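Long-range contacts in tail spike protein (Acinetobacter phage vB_AbaP_AS12, PDB 6EU4), which probably serves as the trimeric tailspike with which the phage recognises, and perhaps degrades, the capsular polysaccharide of Acinetobacter baumannii: residues A[311-322]-A[334-345]; A[346-357]-A[383-392]. All blocks are in the same frame, centred on the assembly; numbering follows the deposited sequence. Where two conformers were deposited one is given.

Contact 1: residues A[311-322]-A[334-345]; sequences AKALFKIVYSNV and AQNFLYAEGSEV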
loop_
_atom_site.group_PDB
_atom_site.type_symbol
_atom_site.label_atom_id
_atom_site.label_comp_id
_atom_site.label_asym_id
_atom_site.label_seq_id
_atom_site.Cartn_x
_atom_site.Cartn_y
_atom_site.Cartn_z
ATOM N N ALA A 311 9.516 24.653 11.405
ATOM C CA ALA A 311 9.023 24.600 10.042
ATOM C C ALA A 311 7.532 24.892 10.050
ATOM O O ALA A 311 6.862 24.793 11.081
ATOM C CB ALA A 311 9.295 23.218 9.432
ATOM N N LYS A 312 6.999 25.253 8.895
ATOM C CA LYS A 312 5.550 25.385 8.813
ATOM C C LYS A 312 4.887 24.019 8.851
ATOM O O LYS A 312 3.913 23.812 9.588
ATOM C CB LYS A 312 5.152 26.162 7.564
ATOM C CG LYS A 312 5.448 27.660 7.716
ATOM C CD LYS A 312 4.941 28.463 6.495
ATOM C CE LYS A 312 5.420 29.915 6.482
ATOM N NZ LYS A 312 5.426 30.572 7.826
ATOM N N ALA A 313 5.407 23.072 8.069
ATOM C CA ALA A 313 4.861 21.721 8.042
ATOM C C ALA A 313 5.923 20.741 7.580
ATOM O O ALA A 313 6.778 21.076 6.759
ATOM C CB ALA A 313 3.652 21.612 7.108
ATOM N N LEU A 314 5.825 19.503 8.054
ATOM C CA LEU A 314 6.639 18.450 7.454
ATOM C C LEU A 314 6.207 18.215 6.015
ATOM O O LEU A 314 7.039 18.211 5.094
ATOM C CB LEU A 314 6.532 17.151 8.262
ATOM C CG LEU A 314 7.241 15.926 7.681
ATOM C CD1 LEU A 314 8.704 16.199 7.381
ATOM C CD2 LEU A 314 7.124 14.750 8.649
ATOM N N PHE A 315 4.903 18.004 5.817
ATOM C CA PHE A 315 4.276 17.829 4.510
ATOM C C PHE A 315 3.263 18.931 4.262
ATOM O O PHE A 315 2.304 19.095 5.033
ATOM C CB PHE A 315 3.534 16.490 4.421
ATOM C CG PHE A 315 4.336 15.289 4.858
ATOM C CD1 PHE A 315 5.302 14.742 4.021
ATOM C CD2 PHE A 315 4.061 14.642 6.062
ATOM C CE1 PHE A 315 6.018 13.622 4.413
ATOM C CE2 PHE A 315 4.783 13.533 6.466
ATOM C CZ PHE A 315 5.755 13.013 5.638
ATOM N N LYS A 316 3.436 19.641 3.165
ATOM C CA LYS A 316 2.437 20.559 2.641
ATOM C C LYS A 316 1.927 19.932 1.348
ATOM O O LYS A 316 2.697 19.765 0.392
ATOM C CB LYS A 316 3.018 21.942 2.393
ATOM C CG LYS A 316 2.008 22.880 1.747
ATOM C CD LYS A 316 2.590 24.276 1.502
ATOM C CE LYS A 316 1.579 25.192 0.901
ATOM N NZ LYS A 316 2.168 26.567 0.697
ATOM N N ILE A 317 0.646 19.556 1.330
ATOM C CA ILE A 317 0.073 18.775 0.228
ATOM C C ILE A 317 -1.194 19.470 -0.239
ATOM O O ILE A 317 -2.211 19.481 0.469
ATOM C CB ILE A 317 -0.191 17.320 0.639
ATOM C CG1 ILE A 317 1.111 16.718 1.189
ATOM C CG2 ILE A 317 -0.692 16.526 -0.560
ATOM C CD1 ILE A 317 1.060 15.233 1.511
ATOM N N VAL A 318 -1.134 20.046 -1.434
ATOM C CA VAL A 318 -2.178 20.902 -1.968
ATOM C C VAL A 318 -2.661 20.326 -3.297
ATOM O O VAL A 318 -1.853 20.042 -4.190
ATOM C CB VAL A 318 -1.666 22.346 -2.124
ATOM C CG1 VAL A 318 -2.695 23.215 -2.782
ATOM C CG2 VAL A 318 -1.276 22.905 -0.741
ATOM N N TYR A 319 -3.975 20.165 -3.419
ATOM C CA TYR A 319 -4.634 19.632 -4.620
ATOM C C TYR A 319 -3.897 18.414 -5.193
ATOM O O TYR A 319 -3.649 18.306 -6.397
ATOM C CB TYR A 319 -4.796 20.723 -5.671
ATOM C CG TYR A 319 -5.726 21.824 -5.207
ATOM C CD1 TYR A 319 -7.042 21.549 -4.856
ATOM C CD2 TYR A 319 -5.295 23.140 -5.150
ATOM C CE1 TYR A 319 -7.896 22.560 -4.419
ATOM C CE2 TYR A 319 -6.138 24.151 -4.732
ATOM C CZ TYR A 319 -7.435 23.852 -4.358
ATOM O OH TYR A 319 -8.282 24.865 -3.944
ATOM N N SER A 320 -3.639 17.439 -4.318
ATOM C CA SER A 320 -2.850 16.260 -4.634
ATOM C C SER A 320 -3.566 15.024 -4.117
ATOM O O SER A 320 -4.473 15.118 -3.288
ATOM C CB SER A 320 -1.455 16.326 -3.993
ATOM O OG SER A 320 -0.754 17.486 -4.404
ATOM N N ASN A 321 -3.142 13.846 -4.577
ATOM C CA ASN A 321 -3.552 12.613 -3.904
ATOM C C ASN A 321 -2.333 11.710 -3.766
ATOM O O ASN A 321 -1.665 11.391 -4.756
ATOM C CB ASN A 321 -4.754 11.939 -4.609
ATOM C CG ASN A 321 -4.415 11.232 -5.922
ATOM O OD1 ASN A 321 -4.101 11.855 -6.944
ATOM N ND2 ASN A 321 -4.585 9.908 -5.917
ATOM N N VAL A 322 -2.032 11.352 -2.518
ATOM C CA VAL A 322 -0.756 10.782 -2.097
ATOM C C VAL A 322 -1.030 9.627 -1.150
ATOM O O VAL A 322 -1.878 9.738 -0.257
ATOM C CB VAL A 322 0.129 11.819 -1.371
ATOM C CG1 VAL A 322 1.421 11.192 -0.858
ATOM C CG2 VAL A 322 0.416 13.037 -2.270
ATOM N N ALA A 334 7.620 21.651 13.968
ATOM C CA ALA A 334 6.790 22.243 12.930
ATOM C C ALA A 334 5.425 22.608 13.489
ATOM O O ALA A 334 4.953 22.020 14.457
ATOM C CB ALA A 334 6.609 21.280 11.761
ATOM N N GLN A 335 4.775 23.573 12.840
ATOM C CA GLN A 335 3.424 23.936 13.251
ATOM C C GLN A 335 2.420 22.858 12.868
ATOM O O GLN A 335 1.481 22.588 13.622
ATOM C CB GLN A 335 3.025 25.272 12.641
ATOM C CG GLN A 335 1.691 25.784 13.167
ATOM C CD GLN A 335 1.305 27.094 12.507
ATOM O OE1 GLN A 335 2.113 28.019 12.443
ATOM N NE2 GLN A 335 0.092 27.161 11.976
ATOM N N ASN A 336 2.581 22.252 11.697
ATOM C CA ASN A 336 1.754 21.127 11.282
ATOM C C ASN A 336 2.640 19.942 10.937
ATOM O O ASN A 336 3.750 20.111 10.426
ATOM C CB ASN A 336 0.912 21.411 10.018
ATOM C CG ASN A 336 0.047 22.676 10.092
ATOM O OD1 ASN A 336 -0.019 23.412 9.107
ATOM N ND2 ASN A 336 -0.651 22.904 11.198
ATOM N N PHE A 337 2.117 18.741 11.177
ATOM C CA PHE A 337 2.714 17.542 10.606
ATOM C C PHE A 337 2.327 17.443 9.138
ATOM O O PHE A 337 3.194 17.375 8.266
ATOM C CB PHE A 337 2.266 16.313 11.401
ATOM C CG PHE A 337 2.729 14.987 10.850
ATOM C CD1 PHE A 337 3.922 14.418 11.275
ATOM C CD2 PHE A 337 1.920 14.274 9.979
ATOM C CE1 PHE A 337 4.324 13.186 10.802
ATOM C CE2 PHE A 337 2.304 13.053 9.482
ATOM C CZ PHE A 337 3.508 12.489 9.906
ATOM N N LEU A 338 1.027 17.508 8.857
ATOM C CA LEU A 338 0.489 17.501 7.511
ATOM C C LEU A 338 -0.444 18.688 7.384
ATOM O O LEU A 338 -1.381 18.837 8.180
ATOM C CB LEU A 338 -0.269 16.216 7.215
ATOM C CG LEU A 338 -1.095 16.229 5.911
ATOM C CD1 LEU A 338 -0.207 16.400 4.692
ATOM C CD2 LEU A 338 -1.909 14.933 5.830
ATOM N N TYR A 339 -0.165 19.539 6.411
ATOM C CA TYR A 339 -1.128 20.504 5.908
ATOM C C TYR A 339 -1.701 19.944 4.608
ATOM O O TYR A 339 -0.963 19.747 3.643
ATOM C CB TYR A 339 -0.472 21.863 5.664
ATOM C CG TYR A 339 -1.433 22.856 5.075
ATOM C CD1 TYR A 339 -2.255 23.607 5.891
ATOM C CD2 TYR A 339 -1.537 23.028 3.695
ATOM C CE1 TYR A 339 -3.164 24.528 5.357
ATOM C CE2 TYR A 339 -2.431 23.943 3.154
ATOM C CZ TYR A 339 -3.250 24.676 3.992
ATOM O OH TYR A 339 -4.156 25.579 3.472
ATOM N N ALA A 340 -3.010 19.694 4.585
ATOM C CA ALA A 340 -3.690 19.117 3.425
ATOM C C ALA A 340 -4.812 20.057 3.021
ATOM O O ALA A 340 -5.713 20.337 3.824
ATOM C CB ALA A 340 -4.257 17.731 3.726
ATOM N N GLU A 341 -4.761 20.523 1.774
ATOM C CA GLU A 341 -5.740 21.445 1.218
ATOM C C GLU A 341 -6.181 20.873 -0.124
ATOM O O GLU A 341 -5.359 20.709 -1.028
ATOM C CB GLU A 341 -5.143 22.852 1.051
ATOM C CG GLU A 341 -6.091 23.842 0.407
ATOM C CD GLU A 341 -5.493 25.221 0.209
ATOM O OE1 GLU A 341 -4.415 25.522 0.776
ATOM O OE2 GLU A 341 -6.115 25.998 -0.547
ATOM N N GLY A 342 -7.455 20.524 -0.234
ATOM C CA GLY A 342 -7.949 19.888 -1.440
ATOM C C GLY A 342 -7.242 18.601 -1.818
ATOM O O GLY A 342 -7.155 18.283 -3.012
ATOM N N SER A 343 -6.790 17.815 -0.831
ATOM C CA SER A 343 -5.949 16.661 -1.106
ATOM C C SER A 343 -6.484 15.413 -0.436
ATOM O O SER A 343 -7.110 15.479 0.622
ATOM C CB SER A 343 -4.513 16.899 -0.623
ATOM O OG SER A 343 -3.907 17.906 -1.392
ATOM N N GLU A 344 -6.189 14.266 -1.054
ATOM C CA GLU A 344 -6.456 12.947 -0.487
ATOM C C GLU A 344 -5.124 12.343 -0.067
ATOM O O GLU A 344 -4.232 12.175 -0.906
ATOM C CB GLU A 344 -7.160 12.037 -1.501
ATOM C CG GLU A 344 -7.334 10.595 -0.960
ATOM C CD GLU A 344 -8.315 9.742 -1.756
ATOM O OE1 GLU A 344 -8.888 10.181 -2.794
ATOM O OE2 GLU A 344 -8.507 8.593 -1.333
ATOM N N VAL A 345 -4.971 12.049 1.225
ATOM C CA VAL A 345 -3.717 11.499 1.738
ATOM C C VAL A 345 -4.049 10.294 2.608
ATOM O O VAL A 345 -4.770 10.415 3.606
ATOM C CB VAL A 345 -2.912 12.552 2.521
ATOM C CG1 VAL A 345 -1.523 12.036 2.844
ATOM C CG2 VAL A 345 -2.817 13.870 1.737
HETATM O O HOH W 1 1.504 25.447 7.904
HETATM O O HOH W 2 -8.688 25.931 -0.916
#
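From Ala-311 beside Ala-334 to Val-322 beside Val-345, the two segments run parallel in unbroken register, as successive turns of a parallel beta-helix. The axes of strands 315-318 and 338-341 approach to 4.8 Å and run at 6° to each other, and both segments turn corners at matching positions. Within the strands, backbone hydrogen bonds alternate between the two segments, among them Tyr-339 N to Phe-315 O and Ile-317 N to Tyr-339 O (2.8 Å). At the turn after them, Ser-343 OG accepts Ser-320 N at 3.0 Å, while Ser-320 OG donates to Val-318 O from above the carbonyl plane. On the buried face of Phe-315, Ile-317 and Leu-338, Ile-317 CD1 packs 3.6 Å from Leu-338 CD1, the two side chains crossing at about a right angle; Ile-317 and Val-345 meet tip to tip. Phe-337, its CG anti to the backbone N (chi1 175°), lies alongside Phe-315 and takes that ring's edge on its face, with planes at 76° and centroids 5.5 Å apart. Across the sheet, Tyr-339 OH donates to Glu-341 OE1 (2.7 Å) from above the carboxylate plane, and one water links Glu-341 OE2 to Tyr-319 OH. The coil wall thus has a hydrocarbon inner side, while outside it Glu-341 is held by a hydroxyl and a water, and buried Glu-344 by a salt bridge from OE1 to Lys-380 and a hydrogen bond to OE2 from Gly-386 N of the second subunit.

Contact 2: residues A[346-357]-A[383-392]; sequences NISNFNGQAIYN and LTGGSFGFAY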
loop_
_atom_site.group_PDB
_atom_site.type_symbol
_atom_site.label_atom_id
_atom_site.label_comp_id
_atom_site.label_asym_id
_atom_site.label_seq_id
_atom_site.Cartn_x
_atom_site.Cartn_y
_atom_site.Cartn_z
ATOM N N ASN A 346 -3.539 9.134 2.224
ATOM C CA ASN A 346 -3.663 7.918 3.016
ATOM C C ASN A 346 -2.301 7.645 3.613
ATOM O O ASN A 346 -1.343 7.405 2.873
ATOM C CB ASN A 346 -4.115 6.741 2.168
ATOM C CG ASN A 346 -4.395 5.508 3.008
ATOM O OD1 ASN A 346 -4.112 5.470 4.214
ATOM N ND2 ASN A 346 -5.024 4.522 2.397
ATOM N N ILE A 347 -2.209 7.703 4.933
ATOM C CA ILE A 347 -0.948 7.497 5.649
ATOM C C ILE A 347 -1.068 6.144 6.343
ATOM O O ILE A 347 -1.792 6.017 7.341
ATOM C CB ILE A 347 -0.673 8.627 6.648
ATOM C CG1 ILE A 347 -0.711 9.999 5.933
ATOM C CG2 ILE A 347 0.641 8.412 7.319
ATOM C CD1 ILE A 347 -0.449 11.166 6.823
ATOM N N SER A 348 -0.375 5.129 5.830
ATOM C CA SER A 348 -0.547 3.753 6.292
ATOM C C SER A 348 0.710 3.292 7.016
ATOM O O SER A 348 1.811 3.305 6.447
ATOM C CB SER A 348 -0.880 2.803 5.132
ATOM O OG SER A 348 0.254 2.516 4.332
ATOM N N ASN A 349 0.541 2.882 8.275
ATOM C CA ASN A 349 1.633 2.320 9.076
ATOM C C ASN A 349 2.829 3.269 9.160
ATOM O O ASN A 349 3.980 2.858 9.053
ATOM C CB ASN A 349 2.034 0.963 8.496
ATOM C CG ASN A 349 2.721 0.062 9.489
ATOM O OD1 ASN A 349 2.952 0.430 10.631
ATOM N ND2 ASN A 349 3.041 -1.161 9.044
ATOM N N PHE A 350 2.546 4.546 9.394
ATOM C CA PHE A 350 3.590 5.532 9.662
ATOM C C PHE A 350 4.297 5.214 10.975
ATOM O O PHE A 350 3.764 4.543 11.865
ATOM C CB PHE A 350 2.999 6.948 9.715
ATOM C CG PHE A 350 3.992 8.031 9.404
ATOM C CD1 PHE A 350 4.260 8.370 8.092
ATOM C CD2 PHE A 350 4.665 8.707 10.422
ATOM C CE1 PHE A 350 5.182 9.345 7.771
ATOM C CE2 PHE A 350 5.591 9.699 10.110
ATOM C CZ PHE A 350 5.856 10.017 8.793
ATOM N N ASN A 351 5.541 5.686 11.088
ATOM C CA ASN A 351 6.260 5.580 12.350
ATOM C C ASN A 351 6.978 6.922 12.513
ATOM O O ASN A 351 8.023 7.168 11.891
ATOM C CB ASN A 351 7.194 4.371 12.351
ATOM C CG ASN A 351 7.889 4.147 13.677
ATOM O OD1 ASN A 351 8.045 5.062 14.489
ATOM N ND2 ASN A 351 8.359 2.912 13.890
ATOM N N GLY A 352 6.365 7.818 13.281
ATOM C CA GLY A 352 6.868 9.171 13.468
ATOM C C GLY A 352 7.356 9.359 14.897
ATOM O O GLY A 352 6.655 9.020 15.856
ATOM N N GLN A 353 8.566 9.903 15.027
ATOM C CA GLN A 353 9.254 9.958 16.309
ATOM C C GLN A 353 9.743 11.366 16.589
ATOM O O GLN A 353 10.162 12.080 15.675
ATOM C CB GLN A 353 10.434 8.986 16.321
ATOM C CG GLN A 353 9.988 7.579 15.951
ATOM C CD GLN A 353 11.113 6.561 15.975
ATOM O OE1 GLN A 353 12.233 6.878 16.377
ATOM N NE2 GLN A 353 10.818 5.324 15.558
ATOM N N ALA A 354 9.684 11.749 17.865
ATOM C CA ALA A 354 10.298 12.980 18.346
ATOM C C ALA A 354 9.690 14.176 17.615
ATOM O O ALA A 354 10.360 14.947 16.935
ATOM C CB ALA A 354 11.822 12.920 18.201
ATOM N N ILE A 355 8.373 14.287 17.745
ATOM C CA ILE A 355 7.608 15.376 17.151
ATOM C C ILE A 355 7.179 16.305 18.282
ATOM O O ILE A 355 6.339 15.952 19.125
ATOM C CB ILE A 355 6.396 14.874 16.353
ATOM C CG1 ILE A 355 6.855 13.924 15.226
ATOM C CG2 ILE A 355 5.594 16.077 15.805
ATOM C CD1 ILE A 355 5.718 13.007 14.757
ATOM N N TYR A 356 7.762 17.503 18.306
ATOM C CA TYR A 356 7.570 18.449 19.404
ATOM C C TYR A 356 6.468 19.426 19.020
ATOM O O TYR A 356 6.714 20.466 18.414
ATOM C CB TYR A 356 8.891 19.123 19.713
ATOM C CG TYR A 356 9.870 18.072 20.082
ATOM C CD1 TYR A 356 9.789 17.425 21.317
ATOM C CD2 TYR A 356 10.807 17.633 19.172
ATOM C CE1 TYR A 356 10.677 16.399 21.653
ATOM C CE2 TYR A 356 11.710 16.614 19.513
ATOM C CZ TYR A 356 11.628 16.005 20.736
ATOM O OH TYR A 356 12.519 14.991 21.046
ATOM N N ASN A 357 5.228 19.063 19.370
ATOM C CA ASN A 357 4.039 19.789 18.932
ATOM C C ASN A 357 3.717 20.901 19.932
ATOM O O ASN A 357 2.725 20.870 20.668
ATOM C CB ASN A 357 2.861 18.833 18.754
ATOM C CG ASN A 357 2.527 18.039 20.032
ATOM O OD1 ASN A 357 3.407 17.525 20.723
ATOM N ND2 ASN A 357 1.250 17.952 20.341
ATOM N N LEU A 383 -5.587 7.962 8.660
ATOM C CA LEU A 383 -4.488 7.302 9.355
ATOM C C LEU A 383 -4.860 5.834 9.484
ATOM O O LEU A 383 -5.742 5.474 10.272
ATOM C CB LEU A 383 -4.232 7.932 10.720
ATOM C CG LEU A 383 -4.133 9.470 10.733
ATOM C CD1 LEU A 383 -3.762 9.963 12.100
ATOM C CD2 LEU A 383 -3.144 9.978 9.714
ATOM N N THR A 384 -4.224 5.005 8.666
ATOM C CA THR A 384 -4.415 3.556 8.674
ATOM C C THR A 384 -3.309 2.978 9.542
ATOM O O THR A 384 -2.180 2.813 9.089
ATOM C CB THR A 384 -4.361 2.999 7.256
ATOM O OG1 THR A 384 -5.378 3.637 6.462
ATOM C CG2 THR A 384 -4.591 1.499 7.250
ATOM N N GLY A 385 -3.643 2.664 10.784
ATOM C CA GLY A 385 -2.636 2.302 11.758
ATOM C C GLY A 385 -1.614 3.407 11.936
ATOM O O GLY A 385 -1.928 4.601 11.886
ATOM N N GLY A 386 -0.374 2.999 12.155
ATOM C CA GLY A 386 0.700 3.929 12.410
ATOM C C GLY A 386 0.867 4.254 13.884
ATOM O O GLY A 386 0.013 3.975 14.737
ATOM N N SER A 387 2.020 4.848 14.153
ATOM C CA SER A 387 2.390 5.317 15.479
ATOM C C SER A 387 2.956 6.718 15.323
ATOM O O SER A 387 3.864 6.946 14.514
ATOM C CB SER A 387 3.410 4.387 16.150
ATOM O OG SER A 387 4.629 4.386 15.451
ATOM N N PHE A 388 2.400 7.660 16.074
ATOM C CA PHE A 388 2.737 9.082 15.925
ATOM C C PHE A 388 3.234 9.648 17.243
ATOM O O PHE A 388 2.452 9.830 18.188
ATOM C CB PHE A 388 1.537 9.858 15.416
ATOM C CG PHE A 388 1.127 9.464 14.028
ATOM C CD1 PHE A 388 0.224 8.428 13.829
ATOM C CD2 PHE A 388 1.680 10.097 12.922
ATOM C CE1 PHE A 388 -0.152 8.063 12.550
ATOM C CE2 PHE A 388 1.332 9.725 11.651
ATOM C CZ PHE A 388 0.421 8.698 11.454
ATOM N N GLY A 389 4.527 9.959 17.272
ATOM C CA GLY A 389 5.216 10.381 18.472
ATOM C C GLY A 389 5.039 11.857 18.776
ATOM O O GLY A 389 6.026 12.559 19.021
ATOM N N PHE A 390 3.789 12.339 18.786
ATOM C CA PHE A 390 3.510 13.709 19.195
ATOM C C PHE A 390 3.783 13.810 20.695
ATOM O O PHE A 390 3.163 13.096 21.489
ATOM C CB PHE A 390 2.057 14.067 18.887
ATOM C CG PHE A 390 1.676 13.898 17.427
ATOM C CD1 PHE A 390 2.503 14.364 16.414
ATOM C CD2 PHE A 390 0.493 13.283 17.087
ATOM C CE1 PHE A 390 2.153 14.197 15.081
ATOM C CE2 PHE A 390 0.127 13.112 15.779
ATOM C CZ PHE A 390 0.951 13.549 14.763
ATOM N N ALA A 391 4.726 14.671 21.087
ATOM C CA ALA A 391 5.266 14.599 22.443
ATOM C C ALA A 391 4.279 15.072 23.495
ATOM O O ALA A 391 4.359 14.617 24.647
ATOM C CB ALA A 391 6.557 15.419 22.547
ATOM N N TYR A 392 3.384 16.005 23.152
ATOM C CA TYR A 392 2.690 16.795 24.164
ATOM C C TYR A 392 1.167 16.748 24.063
ATOM O O TYR A 392 0.580 16.932 22.990
ATOM C CB TYR A 392 3.115 18.267 24.098
ATOM C CG TYR A 392 4.614 18.466 24.148
ATOM C CD1 TYR A 392 5.393 17.868 25.132
ATOM C CD2 TYR A 392 5.252 19.202 23.173
ATOM C CE1 TYR A 392 6.748 18.037 25.153
ATOM C CE2 TYR A 392 6.601 19.365 23.180
ATOM C CZ TYR A 392 7.350 18.781 24.160
ATOM O OH TYR A 392 8.706 18.975 24.154
HETATM O O HOH W 3 -6.580 2.407 4.393
HETATM O O HOH W 4 -0.332 5.660 9.732
HETATM O O HOH W 5 6.279 6.496 17.017
#
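Asn-357 grips the backbone of Tyr-392 with both ends of its amide: Tyr-392 N donates to Asn-357 OD1 and Asn-357 ND2 to Tyr-392 O, each at 2.9 Å and on a lone pair in the carbonyl plane. A chi1 of 57° places the amide between its own backbone N and carbonyl carbon. Next to it, Tyr-392 OH comes to the edge of the Tyr-356 ring, 3.4 Å from Tyr-356 CD1, and Ala-391 CB sits over the centre of the Tyr-392 ring. On the buried side, the Phe-350 and Phe-388 rings lie in nearly parallel planes (2°) but are slid so far that they barely overlap; Phe-388 CZ rests 3.6 Å from Phe-350 CB, and Ile-347 CG2 meets the edge of Phe-388. Ile-355 CG2 likewise approaches the Phe-390 ring at its edge, with Phe-390 CD1 3.6 Å away.

The two segments are themselves parts of neighbouring coils of a parallel beta-helix. The pairing of 351-355 with 387-390 is interrupted by a beta bulge: register slips by one residue between Gly-352 and Ile-355, where Gly-389, centre of an inverse gamma turn, donates N to Gly-352 O (2.7 Å) and offers O to Ile-355 N. At the preceding turn, a water accepts Phe-350 N and lies close to Ile-347 O and Gly-385 O; another joins Gly-352 O to Ser-387 OG.

Further out, Gly-385 is fixed by Ser-418 and Thr-421 of the following coil, and Asn-357 ND2 also reaches Ser-404. Asn-349 OD1 and Asn-351 ND2 bind the side-chain amide of Asn-321 of the third subunit, and Gln-353 NE2, which also donates to Asn-351 OD1, reaches Gln-292 of that subunit.

How the contacts relate
Contacts 1 and 2 follow in series along the chain and share strand 344-348, their centres about 14 Å apart. Val-322 O probably accepts Asn-346 N, carrying the ladder of contact 1 into contact 2. Inside the helix, the aromatic rows merge: Phe-337 CZ lies 3.5 Å from Phe-350 CE2, in an edge-to-face pair, and also touches Phe-388. Contact 1 is the more buried, with regular register throughout; contact 2, only partly buried, is broken by a bulge and relies more on glycines and waters. Both reach the trimer interface, where Asn-321 and Glu-344 of one subunit answer Asn-349, Asn-351 and Gly-386 of the next.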